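Local coordinates for protein glycosyl transferase family 8 (Streptococcus pneumoniae, PDB 5GVV) that transfers galactose from UDP-galactose to the terminal glucose of already glycosylated serine-rich repeat protein PsrP, as the third step of its O-glycosylation, at residues A[50-55]-A[59-64]; A[27-32]-A[256-261]; A[334-339]-A[359-364]. All coordinates share one frame; numbering follows the deposited sequence.

How the interactions relate
Interactions 1 and 2 share one corner of the nucleotide-sugar-binding domain, their centres about 12 Å apart. They touch directly: Tyr-54 CD1 packs on Leu-259 CD1 at 3.5 Å, and Leu-55 CD1 on Cys-28 SG at 3.9 Å, so helix 45-57 lies against both helices of interaction 2. The UDP site lies farther off. The side chain of Asp-64 in interaction 1 is about 13 Å from the bound UDP, whose manganese is held by Asp-106, Asp-108 and His-227. Interaction 3 joins two helices that flank a second, all-parallel sheet, its centre about 35 Å from that of interaction 1 and about 45 Å from that of interaction 2. Interactions 1 and 3 both touch the second subunit.

Interaction 1: residues A[50-55]-A[59-64]; sequences QIRIYL and GGDLID
Arg-52 reaches across to the carbonyl of Leu-62 and makes the main polar link between helix 50-55 and strand 61-64. Arg-52 NE donates to Leu-62 O at 2.9 Å, nearly straight (161° at the hydrogen) and in the plane of both the guanidinium and the carbonyl; NH2 adds a weak second bond to the same oxygen. The side chain leaves with CG anti to the backbone N (chi1 175°) and bends at chi3, which swings the guanidinium edge onto that oxygen. Arg-52 NE is 4.3 Å from Asp-61 OD1, too far for a salt bridge. That OD1 is instead engaged by Leu-62 N and by Gln-56.

Carbon packing adds to this: Leu-62 CD2 meets Ile-51 CG2 at 3.7 Å, and Leu-62 CB packs on Arg-52 CB at 4.0 Å. Leu-55 CG makes van der Waals contact with a backbone carbonyl, 3.6 Å from Asp-61 O.

Backbone bonding closes the turn: Gly-60 N donates to Leu-55 O at 2.7 Å, and Gly-59, with its positive phi, is the C-prime residue of a Schellman motif ending the helix. Strand 61-66 then pairs with strand 34-40, completing a beta-alpha-beta unit at the edge of the Rossmann-like sheet of a GT-A glycosyltransferase.

Interaction 2: residues A[27-32]-A[256-261]; sequences LCRHNS and SVILNE
Arg-29 and Ile-258 bring two helices of this GT-A enzyme together, helix 17-30, which packs on the central sheet, and helix 255-263 from much later in the chain. Take the Arg-29 side chain outward. Arg-29 CB is 4.5 Å from Ile-258 CG1. CG, anti to the backbone N (chi1 173°), lies over the face of the neighbouring His-30 ring. The chain bends at chi2, and Arg-29 CD comes alongside Ile-258 CG1 at 4.4 Å. At the tip, Glu-261 CG sits over the centre of one face of the Arg-29 guanidinium, 4.0 Å from Arg-29 CZ, and the carboxylate plane is 10° from the guanidinium plane, the two stacked. Arg-29 NH2 and Glu-261 OE2 form a long salt bridge of 3.8 Å; the oxygen lies over the face, where the attraction is electrostatic and not a directed hydrogen bond.

On the backbone side, Ile-258 CG2 lies 3.8 Å from Arg-29 CA. It is also 3.8 Å from Cys-28 O (measured from Ile-258 CG2), an oxygen that accepts a hydrogen bond from Trp-262 NE1. The backbones are joined by one water, which donates both to Arg-29 O at 2.9 Å and to Ile-258 O at 2.8 Å.

Interaction 3: residues A[334-339]-A[359-364]; sequences MLLEQI and YEFVLK
Glu-337 sets its CG anti to the backbone N (chi1 175°) and runs on extended, while Phe-361 turns its ring out beside its own backbone N (chi1 -61°); the glutamate chain is thereby laid across one face of the ring. Glu-337 CB is the atom that presses on it, a CH-pi contact 3.9 Å from the Phe-361 ring centroid, with Phe-361 CE2 nearest at 3.7 Å. Further along, the carboxylate lies nearly parallel to the ring, Glu-337 OE2 being 3.8 Å from Phe-361 CE1. The ring thus meets the acid at CB and again at CD and OE2.

Leu-336 comes at the ring differently, its CD1 meeting the edge in the ring plane, 3.7 Å from Phe-361 CD2. Face and edge are thus gripped by consecutive residues of one helix.

The polar end of Glu-337 finds its partner just past the second segment, where OE2 hydrogen-bonds the hydroxyl of Tyr-365. Lys-364 NZ stays 5.5 Å from Glu-337 OE2, so any attraction would be weak and long-range.

The axes of segments 334-339 and 359-364 approach to 10.2 Å and cross at -34°, running in roughly the same direction. Leu-336 also packs on strands 278-283 and 302-307. Neighbouring, similarly directed helices linked through a strand of a parallel sheet, here with strand order 3-2-1-4-5-6, fit a Rossmann-like alpha/beta fold.

Interaction 1: residues A[50-55]-A[59-64]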
ATOM      1  N   GLN A  50     -12.805   4.706  -6.671  1.00 13.42           N
ATOM      2  CA  GLN A  50     -12.852   3.332  -7.163  1.00 12.74           C
ATOM      3  C   GLN A  50     -13.508   2.370  -6.178  1.00 13.51           C
ATOM      4  O   GLN A  50     -14.359   1.557  -6.557  1.00 13.81           O
ATOM      5  CB  GLN A  50     -11.445   2.833  -7.497  1.00 16.06           C
ATOM      6  CG  GLN A  50     -11.441   1.442  -8.127  1.00 18.65           C
ATOM      7  CD  GLN A  50     -12.158   1.413  -9.466  1.00 22.12           C
ATOM      8  OE1 GLN A  50     -11.645   1.916 -10.461  1.00 24.07           O
ATOM      9  NE2 GLN A  50     -13.353   0.832  -9.493  1.00 19.53           N
ATOM     10  N   ILE A  51     -13.098   2.447  -4.916  1.00 10.15           N
ATOM     11  CA  ILE A  51     -13.601   1.528  -3.909  1.00 13.33           C
ATOM     12  C   ILE A  51     -15.091   1.789  -3.672  1.00 13.38           C
ATOM     13  O   ILE A  51     -15.856   0.859  -3.396  1.00 11.81           O
ATOM     14  CB  ILE A  51     -12.814   1.661  -2.589  1.00 13.10           C
ATOM     15  CG1 ILE A  51     -11.316   1.465  -2.830  1.00 12.04           C
ATOM     16  CG2 ILE A  51     -13.316   0.663  -1.552  1.00 14.36           C
ATOM     17  CD1 ILE A  51     -10.975   0.174  -3.564  1.00 14.91           C
ATOM     18  N   ARG A  52     -15.497   3.054  -3.794  1.00 11.48           N
ATOM     19  CA  ARG A  52     -16.903   3.427  -3.618  1.00 12.79           C
ATOM     20  C   ARG A  52     -17.783   2.710  -4.634  1.00 11.66           C
ATOM     21  O   ARG A  52     -18.875   2.260  -4.305  1.00 13.08           O
ATOM     22  CB  ARG A  52     -17.091   4.944  -3.739  1.00 13.36           C
ATOM     23  CG  ARG A  52     -18.547   5.397  -3.682  1.00 15.19           C
ATOM     24  CD  ARG A  52     -18.668   6.913  -3.692  1.00 16.00           C
ATOM     25  NE  ARG A  52     -18.032   7.500  -2.518  1.00 15.00           N
ATOM     26  CZ  ARG A  52     -17.019   8.362  -2.569  1.00 18.82           C
ATOM     27  NH1 ARG A  52     -16.529   8.757  -3.740  1.00 17.18           N
ATOM     28  NH2 ARG A  52     -16.499   8.838  -1.445  1.00 18.03           N
ATOM     29  N   ILE A  53     -17.293   2.595  -5.866  1.00 11.67           N
ATOM     30  CA  ILE A  53     -17.991   1.838  -6.901  1.00 14.11           C
ATOM     31  C   ILE A  53     -18.175   0.375  -6.503  1.00 13.00           C
ATOM     32  O   ILE A  53     -19.245  -0.205  -6.717  1.00 14.89           O
ATOM     33  CB  ILE A  53     -17.237   1.896  -8.242  1.00 14.75           C
ATOM     34  CG1 ILE A  53     -17.248   3.323  -8.797  1.00 15.28           C
ATOM     35  CG2 ILE A  53     -17.848   0.928  -9.252  1.00 17.08           C
ATOM     36  CD1 ILE A  53     -16.466   3.495 -10.091  1.00 19.12           C
ATOM     37  N   TYR A  54     -17.131  -0.224  -5.933  1.00 12.67           N
ATOM     38  CA  TYR A  54     -17.214  -1.612  -5.482  1.00 12.95           C
ATOM     39  C   TYR A  54     -18.317  -1.762  -4.443  1.00 11.70           C
ATOM     40  O   TYR A  54     -19.146  -2.673  -4.527  1.00 13.28           O
ATOM     41  CB  TYR A  54     -15.885  -2.068  -4.873  1.00 12.91           C
ATOM     42  CG  TYR A  54     -14.726  -2.084  -5.839  1.00 12.32           C
ATOM     43  CD1 TYR A  54     -14.937  -2.165  -7.212  1.00 16.70           C
ATOM     44  CD2 TYR A  54     -13.419  -2.021  -5.378  1.00 13.43           C
ATOM     45  CE1 TYR A  54     -13.872  -2.179  -8.099  1.00 13.78           C
ATOM     46  CE2 TYR A  54     -12.349  -2.024  -6.259  1.00 12.56           C
ATOM     47  CZ  TYR A  54     -12.584  -2.106  -7.615  1.00 15.32           C
ATOM     48  OH  TYR A  54     -11.516  -2.119  -8.493  1.00 17.61           O
ATOM     49  N   LEU A  55     -18.313  -0.872  -3.456  1.00 13.24           N
ATOM     50  CA  LEU A  55     -19.275  -0.941  -2.363  1.00 12.64           C
ATOM     51  C   LEU A  55     -20.703  -0.800  -2.879  1.00 14.86           C
ATOM     52  O   LEU A  55     -21.597  -1.524  -2.443  1.00 13.34           O
ATOM     53  CB  LEU A  55     -18.983   0.135  -1.313  1.00 13.52           C
ATOM     54  CG  LEU A  55     -18.175  -0.305  -0.091  1.00 14.47           C
ATOM     55  CD1 LEU A  55     -18.933  -1.363   0.685  1.00 13.00           C
ATOM     56  CD2 LEU A  55     -16.817  -0.839  -0.510  1.00 14.29           C
ATOM     57  N   GLY A  59     -24.328  -3.248  -3.170  1.00 14.52           N
ATOM     58  CA  GLY A  59     -25.518  -2.736  -2.514  1.00 15.81           C
ATOM     59  C   GLY A  59     -25.256  -1.829  -1.328  1.00 16.13           C
ATOM     60  O   GLY A  59     -26.136  -1.641  -0.482  1.00 19.85           O
ATOM     61  N   GLY A  60     -24.054  -1.259  -1.261  1.00 14.30           N
ATOM     62  CA  GLY A  60     -23.694  -0.402  -0.143  1.00 15.57           C
ATOM     63  C   GLY A  60     -23.152   0.938  -0.605  1.00 17.11           C
ATOM     64  O   GLY A  60     -23.503   1.410  -1.685  1.00 15.31           O
ATOM     65  N   ASP A  61     -22.303   1.561   0.210  1.00 16.03           N
ATOM     66  CA  ASP A  61     -21.674   2.824  -0.173  1.00 17.03           C
ATOM     67  C   ASP A  61     -20.382   3.037   0.613  1.00 15.55           C
ATOM     68  O   ASP A  61     -20.069   2.275   1.539  1.00 14.31           O
ATOM     69  CB  ASP A  61     -22.633   3.991   0.071  1.00 19.72           C
ATOM     70  CG  ASP A  61     -22.517   5.081  -0.984  1.00 24.54           C
ATOM     71  OD1 ASP A  61     -21.503   5.112  -1.716  1.00 19.52           O
ATOM     72  OD2 ASP A  61     -23.444   5.914  -1.071  1.00 28.54           O
ATOM     73  N   LEU A  62     -19.630   4.067   0.238  1.00 16.81           N
ATOM     74  CA  LEU A  62     -18.394   4.412   0.939  1.00 14.99           C
ATOM     75  C   LEU A  62     -18.354   5.915   1.205  1.00 17.52           C
ATOM     76  O   LEU A  62     -18.421   6.724   0.275  1.00 15.84           O
ATOM     77  CB  LEU A  62     -17.166   3.972   0.132  1.00 14.87           C
ATOM     78  CG  LEU A  62     -15.809   4.298   0.764  1.00 16.67           C
ATOM     79  CD1 LEU A  62     -15.697   3.685   2.161  1.00 13.52           C
ATOM     80  CD2 LEU A  62     -14.654   3.837  -0.118  1.00 13.95           C
ATOM     81  N   ILE A  63     -18.246   6.283   2.479  1.00 16.79           N
ATOM     82  CA  ILE A  63     -18.326   7.683   2.875  1.00 17.99           C
ATOM     83  C   ILE A  63     -16.962   8.189   3.313  1.00 17.71           C
ATOM     84  O   ILE A  63     -16.379   7.657   4.260  1.00 17.23           O
ATOM     85  CB  ILE A  63     -19.330   7.883   4.037  1.00 16.92           C
ATOM     86  CG1 ILE A  63     -20.612   7.084   3.785  1.00 18.01           C
ATOM     87  CG2 ILE A  63     -19.631   9.368   4.234  1.00 20.49           C
ATOM     88  CD1 ILE A  63     -21.374   7.529   2.542  1.00 20.29           C
ATOM     89  N   ASP A  64     -16.462   9.217   2.629  1.00 17.03           N
ATOM     90  CA  ASP A  64     -15.176   9.822   2.966  1.00 18.12           C
ATOM     91  C   ASP A  64     -15.381  10.833   4.080  1.00 18.62           C
ATOM     92  O   ASP A  64     -15.937  11.906   3.857  1.00 18.03           O
ATOM     93  CB  ASP A  64     -14.566  10.497   1.729  1.00 16.03           C
ATOM     94  CG  ASP A  64     -13.169  11.054   1.979  1.00 19.27           C
ATOM     95  OD1 ASP A  64     -12.654  10.926   3.113  1.00 22.11           O
ATOM     96  OD2 ASP A  64     -12.578  11.611   1.026  1.00 19.46           O
TER

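Interaction 2: residues A[27-32]-A[256-261]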
ATOM      1  N   LEU A  27     -14.091  -7.772   5.204  1.00 10.96           N
ATOM      2  CA  LEU A  27     -15.473  -7.440   5.565  1.00 13.69           C
ATOM      3  C   LEU A  27     -16.436  -7.616   4.384  1.00 13.44           C
ATOM      4  O   LEU A  27     -17.499  -8.237   4.523  1.00 14.62           O
ATOM      5  CB  LEU A  27     -15.548  -6.005   6.105  1.00 11.96           C
ATOM      6  CG  LEU A  27     -16.919  -5.405   6.439  1.00 10.48           C
ATOM      7  CD1 LEU A  27     -17.599  -6.168   7.561  1.00 11.39           C
ATOM      8  CD2 LEU A  27     -16.794  -3.942   6.803  1.00  9.03           C
ATOM      9  N   CYS A  28     -16.056  -7.079   3.226  1.00 12.17           N
ATOM     10  CA  CYS A  28     -16.917  -7.103   2.041  1.00 12.91           C
ATOM     11  C   CYS A  28     -16.983  -8.491   1.416  1.00 12.86           C
ATOM     12  O   CYS A  28     -17.958  -8.836   0.750  1.00 12.16           O
ATOM     13  CB  CYS A  28     -16.423  -6.091   1.000  1.00 12.03           C
ATOM     14  SG  CYS A  28     -16.548  -4.374   1.526  1.00 15.70           S
ATOM     15  N   ARG A  29     -15.929  -9.277   1.615  1.00 11.95           N
ATOM     16  CA  ARG A  29     -15.896 -10.651   1.140  1.00 12.32           C
ATOM     17  C   ARG A  29     -17.070 -11.460   1.699  1.00 14.65           C
ATOM     18  O   ARG A  29     -17.647 -12.302   1.001  1.00 16.14           O
ATOM     19  CB  ARG A  29     -14.572 -11.299   1.550  1.00 16.17           C
ATOM     20  CG  ARG A  29     -14.477 -12.789   1.266  1.00 20.04           C
ATOM     21  CD  ARG A  29     -14.625 -13.089  -0.219  1.00 21.23           C
ATOM     22  NE  ARG A  29     -14.374 -14.499  -0.502  1.00 22.25           N
ATOM     23  CZ  ARG A  29     -15.315 -15.439  -0.513  1.00 26.99           C
ATOM     24  NH1 ARG A  29     -16.580 -15.130  -0.262  1.00 29.73           N
ATOM     25  NH2 ARG A  29     -14.992 -16.695  -0.776  1.00 37.37           N
ATOM     26  N   HIS A  30     -17.441 -11.183   2.948  1.00 11.18           N
ATOM     27  CA  HIS A  30     -18.409 -12.021   3.646  1.00 16.25           C
ATOM     28  C   HIS A  30     -19.711 -11.300   4.004  1.00 16.14           C
ATOM     29  O   HIS A  30     -20.635 -11.921   4.528  1.00 15.75           O
ATOM     30  CB  HIS A  30     -17.774 -12.601   4.913  1.00 14.39           C
ATOM     31  CG  HIS A  30     -16.554 -13.430   4.652  1.00 15.95           C
ATOM     32  ND1 HIS A  30     -16.615 -14.701   4.122  1.00 17.42           N
ATOM     33  CD2 HIS A  30     -15.240 -13.168   4.849  1.00 14.76           C
ATOM     34  CE1 HIS A  30     -15.393 -15.187   4.004  1.00 17.17           C
ATOM     35  NE2 HIS A  30     -14.539 -14.276   4.436  1.00 16.10           N
ATOM     36  N   ASN A  31     -19.778 -10.000   3.717  1.00 15.60           N
ATOM     37  CA  ASN A  31     -20.943  -9.193   4.065  1.00 12.94           C
ATOM     38  C   ASN A  31     -21.271  -8.164   2.982  1.00 16.01           C
ATOM     39  O   ASN A  31     -20.419  -7.353   2.609  1.00 12.64           O
ATOM     40  CB  ASN A  31     -20.720  -8.472   5.402  1.00 12.36           C
ATOM     41  CG  ASN A  31     -20.417  -9.428   6.546  1.00 18.63           C
ATOM     42  OD1 ASN A  31     -21.306  -9.793   7.324  1.00 14.77           O
ATOM     43  ND2 ASN A  31     -19.156  -9.835   6.655  1.00 14.68           N
ATOM     44  N   SER A  32     -22.499  -8.199   2.474  1.00 16.38           N
ATOM     45  CA  SER A  32     -22.942  -7.228   1.474  1.00 15.64           C
ATOM     46  C   SER A  32     -23.773  -6.119   2.118  1.00 16.92           C
ATOM     47  O   SER A  32     -23.993  -6.124   3.334  1.00 15.10           O
ATOM     48  CB  SER A  32     -23.753  -7.920   0.377  1.00 16.22           C
ATOM     49  OG  SER A  32     -24.857  -8.629   0.919  1.00 17.26           O
ATOM     50  N   SER A 256     -11.800  -7.988  -7.622  1.00 13.96           N
ATOM     51  CA  SER A 256     -12.554  -8.730  -8.626  1.00 17.17           C
ATOM     52  C   SER A 256     -13.033 -10.085  -8.100  1.00 19.60           C
ATOM     53  O   SER A 256     -14.152 -10.510  -8.407  1.00 16.68           O
ATOM     54  CB  SER A 256     -11.713  -8.915  -9.886  1.00 19.99           C
ATOM     55  OG  SER A 256     -10.522  -9.625  -9.594  1.00 17.18           O
ATOM     56  N   VAL A 257     -12.195 -10.759  -7.307  1.00 17.19           N
ATOM     57  CA  VAL A 257     -12.599 -12.008  -6.658  1.00 18.78           C
ATOM     58  C   VAL A 257     -13.808 -11.776  -5.755  1.00 17.70           C
ATOM     59  O   VAL A 257     -14.767 -12.556  -5.756  1.00 18.48           O
ATOM     60  CB  VAL A 257     -11.462 -12.607  -5.805  1.00 20.21           C
ATOM     61  CG1 VAL A 257     -11.983 -13.769  -4.950  1.00 20.11           C
ATOM     62  CG2 VAL A 257     -10.318 -13.066  -6.683  1.00 23.40           C
ATOM     63  N   ILE A 258     -13.752 -10.699  -4.980  1.00 17.64           N
ATOM     64  CA  ILE A 258     -14.814 -10.380  -4.030  1.00 16.99           C
ATOM     65  C   ILE A 258     -16.117 -10.059  -4.757  1.00 17.60           C
ATOM     66  O   ILE A 258     -17.180 -10.568  -4.399  1.00 15.00           O
ATOM     67  CB  ILE A 258     -14.411  -9.202  -3.123  1.00 15.83           C
ATOM     68  CG1 ILE A 258     -13.149  -9.558  -2.331  1.00 18.67           C
ATOM     69  CG2 ILE A 258     -15.565  -8.801  -2.190  1.00 17.03           C
ATOM     70  CD1 ILE A 258     -12.529  -8.387  -1.587  1.00 17.64           C
ATOM     71  N   LEU A 259     -16.027  -9.214  -5.781  1.00 16.09           N
ATOM     72  CA  LEU A 259     -17.193  -8.836  -6.574  1.00 16.67           C
ATOM     73  C   LEU A 259     -17.779 -10.033  -7.327  1.00 16.19           C
ATOM     74  O   LEU A 259     -18.998 -10.185  -7.404  1.00 16.98           O
ATOM     75  CB  LEU A 259     -16.828  -7.713  -7.546  1.00 12.63           C
ATOM     76  CG  LEU A 259     -16.461  -6.383  -6.890  1.00 17.30           C
ATOM     77  CD1 LEU A 259     -15.781  -5.461  -7.886  1.00 17.37           C
ATOM     78  CD2 LEU A 259     -17.695  -5.717  -6.306  1.00 15.86           C
ATOM     79  N   ASN A 260     -16.912 -10.888  -7.865  1.00 16.21           N
ATOM     80  CA  ASN A 260     -17.363 -12.071  -8.599  1.00 21.98           C
ATOM     81  C   ASN A 260     -18.169 -13.068  -7.756  1.00 19.45           C
ATOM     82  O   ASN A 260     -19.103 -13.703  -8.261  1.00 18.54           O
ATOM     83  CB  ASN A 260     -16.176 -12.791  -9.247  1.00 22.39           C
ATOM     84  CG  ASN A 260     -16.569 -14.120  -9.858  1.00 28.68           C
ATOM     85  OD1 ASN A 260     -16.523 -15.162  -9.199  1.00 33.58           O
ATOM     86  ND2 ASN A 260     -16.973 -14.091 -11.122  1.00 28.50           N
ATOM     87  N   GLU A 261     -17.801 -13.217  -6.487  1.00 16.46           N
ATOM     88  CA  GLU A 261     -18.538 -14.089  -5.576  1.00 20.54           C
ATOM     89  C   GLU A 261     -19.968 -13.593  -5.378  1.00 18.81           C
ATOM     90  O   GLU A 261     -20.918 -14.375  -5.431  1.00 17.77           O
ATOM     91  CB  GLU A 261     -17.829 -14.174  -4.222  1.00 22.64           C
ATOM     92  CG  GLU A 261     -16.483 -14.877  -4.263  1.00 28.45           C
ATOM     93  CD  GLU A 261     -16.606 -16.390  -4.257  1.00 36.27           C
ATOM     94  OE1 GLU A 261     -17.718 -16.901  -3.993  1.00 37.28           O
ATOM     95  OE2 GLU A 261     -15.586 -17.068  -4.510  1.00 37.39           O
TER
HETATM   96  O   HOH W   1     -16.993 -11.706  -1.802  1.00 25.87           O

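Interaction 3: residues A[334-339]-A[359-364]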
HETATM    1  N   MSE A 334       2.310  28.136 -15.124  1.00 13.54           N
HETATM    2  CA  MSE A 334       2.330  27.241 -16.289  1.00 14.77           C
HETATM    3  C   MSE A 334       1.422  26.053 -16.115  1.00 15.12           C
HETATM    4  O   MSE A 334       0.883  25.504 -17.065  1.00 15.18           O
HETATM    5  CB  MSE A 334       3.778  26.896 -16.609  1.00 30.00           C
HETATM    6  CG  MSE A 334       4.423  28.070 -17.347  1.00 30.00           C
HETATM    7 SE   MSE A 334       6.365  27.701 -17.633  1.00 30.00          SE
HETATM    8  CE  MSE A 334       6.810  29.581 -18.184  1.00 30.00           C
ATOM      9  N   LEU A 335       1.233  25.675 -14.870  1.00 13.31           N
ATOM     10  CA  LEU A 335       0.356  24.544 -14.564  1.00 14.59           C
ATOM     11  C   LEU A 335      -1.113  24.972 -14.592  1.00 16.12           C
ATOM     12  O   LEU A 335      -1.968  24.252 -15.116  1.00 16.29           O
ATOM     13  CB  LEU A 335       0.724  23.939 -13.204  1.00 13.36           C
ATOM     14  CG  LEU A 335       2.213  23.584 -13.096  1.00 14.58           C
ATOM     15  CD1 LEU A 335       2.603  23.146 -11.688  1.00 16.24           C
ATOM     16  CD2 LEU A 335       2.567  22.506 -14.099  1.00 17.65           C
ATOM     17  N   LEU A 336      -1.400  26.145 -14.031  1.00 14.87           N
ATOM     18  CA  LEU A 336      -2.739  26.724 -14.100  1.00 12.98           C
ATOM     19  C   LEU A 336      -3.156  26.924 -15.560  1.00 16.10           C
ATOM     20  O   LEU A 336      -4.301  26.655 -15.925  1.00 12.11           O
ATOM     21  CB  LEU A 336      -2.777  28.054 -13.335  1.00 14.29           C
ATOM     22  CG  LEU A 336      -4.073  28.857 -13.141  1.00 16.14           C
ATOM     23  CD1 LEU A 336      -4.167  30.019 -14.110  1.00 18.18           C
ATOM     24  CD2 LEU A 336      -5.332  27.985 -13.211  1.00 17.07           C
ATOM     25  N   GLU A 337      -2.227  27.382 -16.399  1.00 15.12           N
ATOM     26  CA  GLU A 337      -2.540  27.600 -17.812  1.00 16.82           C
ATOM     27  C   GLU A 337      -3.033  26.320 -18.492  1.00 15.81           C
ATOM     28  O   GLU A 337      -3.983  26.361 -19.280  1.00 12.58           O
ATOM     29  CB  GLU A 337      -1.333  28.172 -18.571  1.00 18.99           C
ATOM     30  CG  GLU A 337      -1.576  28.314 -20.075  1.00 18.26           C
ATOM     31  CD  GLU A 337      -0.473  29.065 -20.804  1.00 18.44           C
ATOM     32  OE1 GLU A 337       0.712  28.926 -20.431  1.00 21.91           O
ATOM     33  OE2 GLU A 337      -0.801  29.785 -21.769  1.00 23.33           O
ATOM     34  N   GLN A 338      -2.397  25.188 -18.186  1.00 13.58           N
ATOM     35  CA  GLN A 338      -2.780  23.922 -18.806  1.00 17.08           C
ATOM     36  C   GLN A 338      -4.158  23.463 -18.333  1.00 15.43           C
ATOM     37  O   GLN A 338      -4.914  22.858 -19.097  1.00 16.73           O
ATOM     38  CB  GLN A 338      -1.733  22.836 -18.534  1.00 17.02           C
ATOM     39  CG  GLN A 338      -0.371  23.112 -19.174  1.00 17.30           C
ATOM     40  CD  GLN A 338      -0.482  23.429 -20.655  1.00 19.40           C
ATOM     41  OE1 GLN A 338      -1.081  22.671 -21.418  1.00 20.82           O
ATOM     42  NE2 GLN A 338       0.081  24.560 -21.068  1.00 19.80           N
ATOM     43  N   ILE A 339      -4.478  23.748 -17.074  1.00 13.54           N
ATOM     44  CA  ILE A 339      -5.797  23.421 -16.531  1.00 16.74           C
ATOM     45  C   ILE A 339      -6.877  24.281 -17.192  1.00 15.73           C
ATOM     46  O   ILE A 339      -7.962  23.787 -17.508  1.00 18.43           O
ATOM     47  CB  ILE A 339      -5.838  23.579 -14.991  1.00 14.90           C
ATOM     48  CG1 ILE A 339      -4.858  22.599 -14.341  1.00 16.42           C
ATOM     49  CG2 ILE A 339      -7.251  23.340 -14.445  1.00 16.08           C
ATOM     50  CD1 ILE A 339      -4.698  22.761 -12.833  1.00 16.47           C
ATOM     51  N   TYR A 359      -7.340  35.762 -16.384  1.00 24.20           N
ATOM     52  CA  TYR A 359      -8.217  36.406 -17.358  1.00 25.70           C
ATOM     53  C   TYR A 359      -7.575  36.355 -18.745  1.00 23.14           C
ATOM     54  O   TYR A 359      -8.257  36.137 -19.752  1.00 22.24           O
ATOM     55  CB  TYR A 359      -8.491  37.865 -16.962  1.00 23.38           C
ATOM     56  CG  TYR A 359      -9.251  38.040 -15.663  1.00 23.48           C
ATOM     57  CD1 TYR A 359     -10.305  37.202 -15.332  1.00 25.67           C
ATOM     58  CD2 TYR A 359      -8.914  39.049 -14.768  1.00 27.07           C
ATOM     59  CE1 TYR A 359     -11.001  37.361 -14.143  1.00 24.36           C
ATOM     60  CE2 TYR A 359      -9.603  39.215 -13.581  1.00 27.61           C
ATOM     61  CZ  TYR A 359     -10.645  38.367 -13.274  1.00 23.68           C
ATOM     62  OH  TYR A 359     -11.337  38.523 -12.093  1.00 25.78           O
ATOM     63  N   GLU A 360      -6.260  36.558 -18.795  1.00 25.54           N
ATOM     64  CA  GLU A 360      -5.530  36.490 -20.058  1.00 24.85           C
ATOM     65  C   GLU A 360      -5.653  35.103 -20.673  1.00 25.01           C
ATOM     66  O   GLU A 360      -5.952  34.971 -21.859  1.00 23.66           O
ATOM     67  CB  GLU A 360      -4.057  36.851 -19.858  1.00 29.04           C
ATOM     68  CG  GLU A 360      -3.814  38.327 -19.576  1.00 32.66           C
ATOM     69  CD  GLU A 360      -2.495  38.808 -20.140  1.00 42.33           C
ATOM     70  OE1 GLU A 360      -2.177  40.006 -19.982  1.00 49.47           O
ATOM     71  OE2 GLU A 360      -1.774  37.984 -20.746  1.00 42.95           O
ATOM     72  N   PHE A 361      -5.432  34.071 -19.859  1.00 24.22           N
ATOM     73  CA  PHE A 361      -5.593  32.699 -20.320  1.00 23.31           C
ATOM     74  C   PHE A 361      -7.038  32.476 -20.754  1.00 21.44           C
ATOM     75  O   PHE A 361      -7.291  31.854 -21.785  1.00 23.62           O
ATOM     76  CB  PHE A 361      -5.210  31.701 -19.219  1.00 22.82           C
ATOM     77  CG  PHE A 361      -3.777  31.802 -18.770  1.00 22.89           C
ATOM     78  CD1 PHE A 361      -2.800  32.334 -19.607  1.00 28.99           C
ATOM     79  CD2 PHE A 361      -3.406  31.364 -17.506  1.00 23.13           C
ATOM     80  CE1 PHE A 361      -1.481  32.424 -19.188  1.00 26.44           C
ATOM     81  CE2 PHE A 361      -2.090  31.453 -17.081  1.00 19.94           C
ATOM     82  CZ  PHE A 361      -1.129  31.984 -17.920  1.00 25.59           C
ATOM     83  N   VAL A 362      -7.980  32.994 -19.968  1.00 22.08           N
ATOM     84  CA  VAL A 362      -9.408  32.864 -20.274  1.00 23.06           C
ATOM     85  C   VAL A 362      -9.756  33.450 -21.648  1.00 22.61           C
ATOM     86  O   VAL A 362     -10.422  32.799 -22.456  1.00 24.13           O
ATOM     87  CB  VAL A 362     -10.286  33.516 -19.184  1.00 20.39           C
ATOM     88  CG1 VAL A 362     -11.702  33.730 -19.688  1.00 19.84           C
ATOM     89  CG2 VAL A 362     -10.302  32.653 -17.932  1.00 21.92           C
ATOM     90  N   LEU A 363      -9.298  34.673 -21.907  1.00 22.99           N
ATOM     91  CA  LEU A 363      -9.512  35.330 -23.197  1.00 24.16           C
ATOM     92  C   LEU A 363      -8.829  34.593 -24.347  1.00 24.60           C
ATOM     93  O   LEU A 363      -9.435  34.327 -25.388  1.00 23.85           O
ATOM     94  CB  LEU A 363      -8.986  36.763 -23.142  1.00 25.75           C
ATOM     95  CG  LEU A 363      -9.961  37.833 -22.666  1.00 30.78           C
ATOM     96  CD1 LEU A 363      -9.253  39.168 -22.458  1.00 35.61           C
ATOM     97  CD2 LEU A 363     -11.098  37.975 -23.666  1.00 32.50           C
ATOM     98  N   LYS A 364      -7.556  34.283 -24.140  1.00 22.81           N
ATOM     99  CA  LYS A 364      -6.708  33.652 -25.144  1.00 22.49           C
ATOM    100  C   LYS A 364      -7.280  32.324 -25.641  1.00 24.50           C
ATOM    101  O   LYS A 364      -7.235  32.029 -26.837  1.00 27.88           O
ATOM    102  CB  LYS A 364      -5.311  33.459 -24.550  1.00 25.49           C
ATOM    103  CG  LYS A 364      -4.282  32.804 -25.452  1.00 28.23           C
ATOM    104  CD  LYS A 364      -2.888  33.016 -24.870  1.00 25.49           C
ATOM    105  CE  LYS A 364      -1.909  31.946 -25.317  1.00 28.75           C
ATOM    106  NZ  LYS A 364      -1.678  31.946 -26.785  1.00 32.00           N
TER